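Local structure of sensor protein KdpD (Escherichia coli, 4Y2F) at residues 63-68 against 87-92. The protein is a sensor histidine kinase that probably relays potassium status by phosphotransfer, and the part described here is its GAF domain, whose own role is less certain. Residues are numbered along the deposited sequence; the frame is centred on the assembly and turned at random.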
ATOM      1  N   ALA A  63      -1.364   3.874 -28.027  1.00 25.68           N
ATOM      2  CA  ALA A  63      -0.378   4.939 -27.912  1.00 27.97           C
ATOM      3  C   ALA A  63      -0.694   5.889 -26.767  1.00 23.28           C
ATOM      4  O   ALA A  63       0.231   6.414 -26.136  1.00 23.84           O
ATOM      5  CB  ALA A  63      -0.251   5.687 -29.242  1.00 28.55           C
ATOM      6  N   ILE A  64      -1.976   6.108 -26.468  1.00 21.88           N
ATOM      7  CA  ILE A  64      -2.339   6.904 -25.302  1.00 19.54           C
ATOM      8  C   ILE A  64      -2.020   6.145 -24.017  1.00 18.44           C
ATOM      9  O   ILE A  64      -1.544   6.732 -23.035  1.00 19.54           O
ATOM     10  CB  ILE A  64      -3.807   7.364 -25.386  1.00 19.75           C
ATOM     11  CG1 ILE A  64      -4.028   8.174 -26.670  1.00 26.84           C
ATOM     12  CG2 ILE A  64      -4.196   8.161 -24.151  1.00 23.17           C
ATOM     13  CD1 ILE A  64      -3.206   9.445 -26.730  1.00 32.21           C
ATOM     14  N   ALA A  65      -2.233   4.823 -24.021  1.00 17.49           N
ATOM     15  CA  ALA A  65      -1.776   4.007 -22.899  1.00 16.09           C
ATOM     16  C   ALA A  65      -0.271   4.154 -22.704  1.00 15.32           C
ATOM     17  O   ALA A  65       0.205   4.378 -21.582  1.00 17.96           O
ATOM     18  CB  ALA A  65      -2.161   2.548 -23.131  1.00 16.64           C
ATOM     19  N   GLN A  66       0.499   4.056 -23.794  1.00 19.35           N
ATOM     20  CA  GLN A  66       1.939   4.259 -23.682  1.00 20.49           C
ATOM     21  C   GLN A  66       2.260   5.650 -23.138  1.00 20.11           C
ATOM     22  O   GLN A  66       3.178   5.805 -22.321  1.00 24.65           O
ATOM     23  CB  GLN A  66       2.621   4.023 -25.035  1.00 21.72           C
ATOM     24  CG  GLN A  66       4.147   3.916 -24.962  1.00 24.42           C
ATOM     25  CD  GLN A  66       4.626   2.664 -24.243  1.00 28.11           C
ATOM     26  OE1 GLN A  66       4.178   1.552 -24.535  1.00 26.32           O
ATOM     27  NE2 GLN A  66       5.548   2.843 -23.296  1.00 28.51           N
ATOM     28  N   TRP A  67       1.519   6.676 -23.584  1.00 19.29           N
ATOM     29  CA  TRP A  67       1.712   8.038 -23.079  1.00 22.50           C
ATOM     30  C   TRP A  67       1.493   8.104 -21.572  1.00 19.30           C
ATOM     31  O   TRP A  67       2.273   8.732 -20.842  1.00 21.99           O
ATOM     32  CB  TRP A  67       0.749   8.996 -23.786  1.00 24.67           C
ATOM     33  CG  TRP A  67       0.763  10.424 -23.238  1.00 26.74           C
ATOM     34  CD1 TRP A  67       1.548  11.458 -23.665  1.00 32.65           C
ATOM     35  CD2 TRP A  67      -0.060  10.958 -22.188  1.00 22.91           C
ATOM     36  NE1 TRP A  67       1.271  12.596 -22.944  1.00 32.30           N
ATOM     37  CE2 TRP A  67       0.295  12.315 -22.024  1.00 30.45           C
ATOM     38  CE3 TRP A  67      -1.048  10.417 -21.357  1.00 21.98           C
ATOM     39  CZ2 TRP A  67      -0.305  13.138 -21.070  1.00 27.51           C
ATOM     40  CZ3 TRP A  67      -1.644  11.241 -20.408  1.00 24.93           C
ATOM     41  CH2 TRP A  67      -1.276  12.585 -20.279  1.00 27.70           C
ATOM     42  N   SER A  68       0.417   7.473 -21.090  1.00 17.74           N
ATOM     43  CA  SER A  68       0.124   7.463 -19.664  1.00 17.32           C
ATOM     44  C   SER A  68       1.256   6.814 -18.874  1.00 18.82           C
ATOM     45  O   SER A  68       1.654   7.318 -17.812  1.00 18.56           O
ATOM     46  CB  SER A  68      -1.199   6.723 -19.456  1.00 17.18           C
ATOM     47  OG  SER A  68      -1.513   6.537 -18.083  1.00 23.55           O
ATOM     48  N   TYR A  87     -13.700   4.343 -20.216  1.00 12.28           N
ATOM     49  CA  TYR A  87     -12.757   3.636 -19.358  1.00 10.97           C
ATOM     50  C   TYR A  87     -11.745   4.636 -18.817  1.00 10.72           C
ATOM     51  O   TYR A  87     -11.613   5.763 -19.311  1.00 11.50           O
ATOM     52  CB  TYR A  87     -12.028   2.522 -20.124  1.00 13.25           C
ATOM     53  CG  TYR A  87     -11.334   2.992 -21.392  1.00 14.04           C
ATOM     54  CD1 TYR A  87     -10.079   3.567 -21.352  1.00 16.49           C
ATOM     55  CD2 TYR A  87     -11.969   2.887 -22.631  1.00 19.06           C
ATOM     56  CE1 TYR A  87      -9.446   4.013 -22.501  1.00 18.58           C
ATOM     57  CE2 TYR A  87     -11.339   3.313 -23.785  1.00 17.01           C
ATOM     58  CZ  TYR A  87     -10.086   3.898 -23.716  1.00 18.15           C
ATOM     59  OH  TYR A  87      -9.435   4.350 -24.870  1.00 21.39           O
ATOM     60  N   GLN A  88     -11.030   4.221 -17.778  1.00 11.88           N
ATOM     61  CA  GLN A  88      -9.899   4.979 -17.261  1.00 10.96           C
ATOM     62  C   GLN A  88      -8.597   4.254 -17.578  1.00 10.61           C
ATOM     63  O   GLN A  88      -8.542   3.025 -17.596  1.00 12.68           O
ATOM     64  CB  GLN A  88      -9.995   5.132 -15.748  1.00 12.04           C
ATOM     65  CG  GLN A  88     -11.268   5.807 -15.293  1.00 13.07           C
ATOM     66  CD  GLN A  88     -11.208   6.133 -13.831  1.00 14.05           C
ATOM     67  OE1 GLN A  88     -11.483   5.284 -13.002  1.00 15.49           O
ATOM     68  NE2 GLN A  88     -10.817   7.357 -13.503  1.00 18.56           N
ATOM     69  N   ILE A  89      -7.540   5.037 -17.818  1.00 12.52           N
ATOM     70  CA  ILE A  89      -6.187   4.519 -17.977  1.00 12.80           C
ATOM     71  C   ILE A  89      -5.394   5.072 -16.798  1.00 12.74           C
ATOM     72  O   ILE A  89      -5.188   6.291 -16.695  1.00 13.22           O
ATOM     73  CB  ILE A  89      -5.563   4.957 -19.305  1.00 16.69           C
ATOM     74  CG1 ILE A  89      -6.341   4.352 -20.474  1.00 18.34           C
ATOM     75  CG2 ILE A  89      -4.121   4.505 -19.365  1.00 21.88           C
ATOM     76  CD1 ILE A  89      -5.770   4.778 -21.828  1.00 25.92           C
ATOM     77  N   LEU A  90      -4.952   4.186 -15.897  1.00 13.03           N
ATOM     78  CA  LEU A  90      -4.380   4.608 -14.614  1.00 13.57           C
ATOM     79  C   LEU A  90      -2.953   4.103 -14.451  1.00 12.54           C
ATOM     80  O   LEU A  90      -2.713   2.882 -14.523  1.00 15.00           O
ATOM     81  CB  LEU A  90      -5.248   4.122 -13.449  1.00 14.68           C
ATOM     82  CG  LEU A  90      -6.681   4.645 -13.520  1.00 14.76           C
ATOM     83  CD1 LEU A  90      -7.497   3.988 -12.429  1.00 19.62           C
ATOM     84  CD2 LEU A  90      -6.731   6.159 -13.383  1.00 17.87           C
ATOM     85  N   PRO A  91      -1.987   4.974 -14.210  1.00 14.13           N
ATOM     86  CA  PRO A  91      -0.632   4.486 -13.931  1.00 14.05           C
ATOM     87  C   PRO A  91      -0.546   3.794 -12.579  1.00 19.51           C
ATOM     88  O   PRO A  91      -1.166   4.206 -11.595  1.00 18.61           O
ATOM     89  CB  PRO A  91       0.215   5.759 -13.961  1.00 18.57           C
ATOM     90  CG  PRO A  91      -0.743   6.862 -13.651  1.00 22.68           C
ATOM     91  CD  PRO A  91      -2.065   6.442 -14.253  1.00 17.46           C
ATOM     92  N   LEU A  92       0.216   2.703 -12.553  1.00 15.37           N
ATOM     93  CA  LEU A  92       0.520   1.994 -11.308  1.00 13.49           C
ATOM     94  C   LEU A  92       1.839   2.553 -10.794  1.00 15.42           C
ATOM     95  O   LEU A  92       2.918   2.099 -11.188  1.00 18.56           O
ATOM     96  CB  LEU A  92       0.614   0.498 -11.574  1.00 16.24           C
ATOM     97  CG  LEU A  92      -0.649  -0.044 -12.242  1.00 14.77           C
ATOM     98  CD1 LEU A  92      -0.457  -1.486 -12.685  1.00 15.74           C
ATOM     99  CD2 LEU A  92      -1.860   0.074 -11.308  1.00 15.97           C
TER
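S68 and I89 meet at the tight end of this contact, where helix 62-71 lies over strand 88-94. The methyl CG2 of I89 reaches to 3.5 Å from S68 OG and also touches the serine CB. Isoleucine suits the place because its beta-branch gives two arms: CG2, anti to the backbone N, serves S68, while CG1 stands beside that N (chi1 -65°) and the extended chi2 (179°) carries CD1 back toward the first turn of the helix, to A65 and I64. A serine suits its buried place too: it is small enough for the strand to come close, and its hydroxyl is hydrogen-bonded to L73 O, just past the end of helix 62-71. The same OG lies 3.9 Å from CD of P91, a partly exposed residue whose ring closes on N, so that CD is the carbon turned to OG in a loose van der Waals contact. The arrangement belongs to the GAF fold, an antiparallel sheet with helices on both faces; helix 62-71 covers one face, helix 115-142 packs on the other, and the short segments cross at -34°. Toward the start of the helix the fit slackens. I89 CD1 comes to 4.4 Å from A65 CB, a methyl short enough to let the helix backbone approach. I64, itself partly open to solvent, gives just its CG2 branch, 4.4 Å from I89 CD1; its CD1 arm leads away from the strand, and its side chain also touches L82 and A75 of strand 75-76.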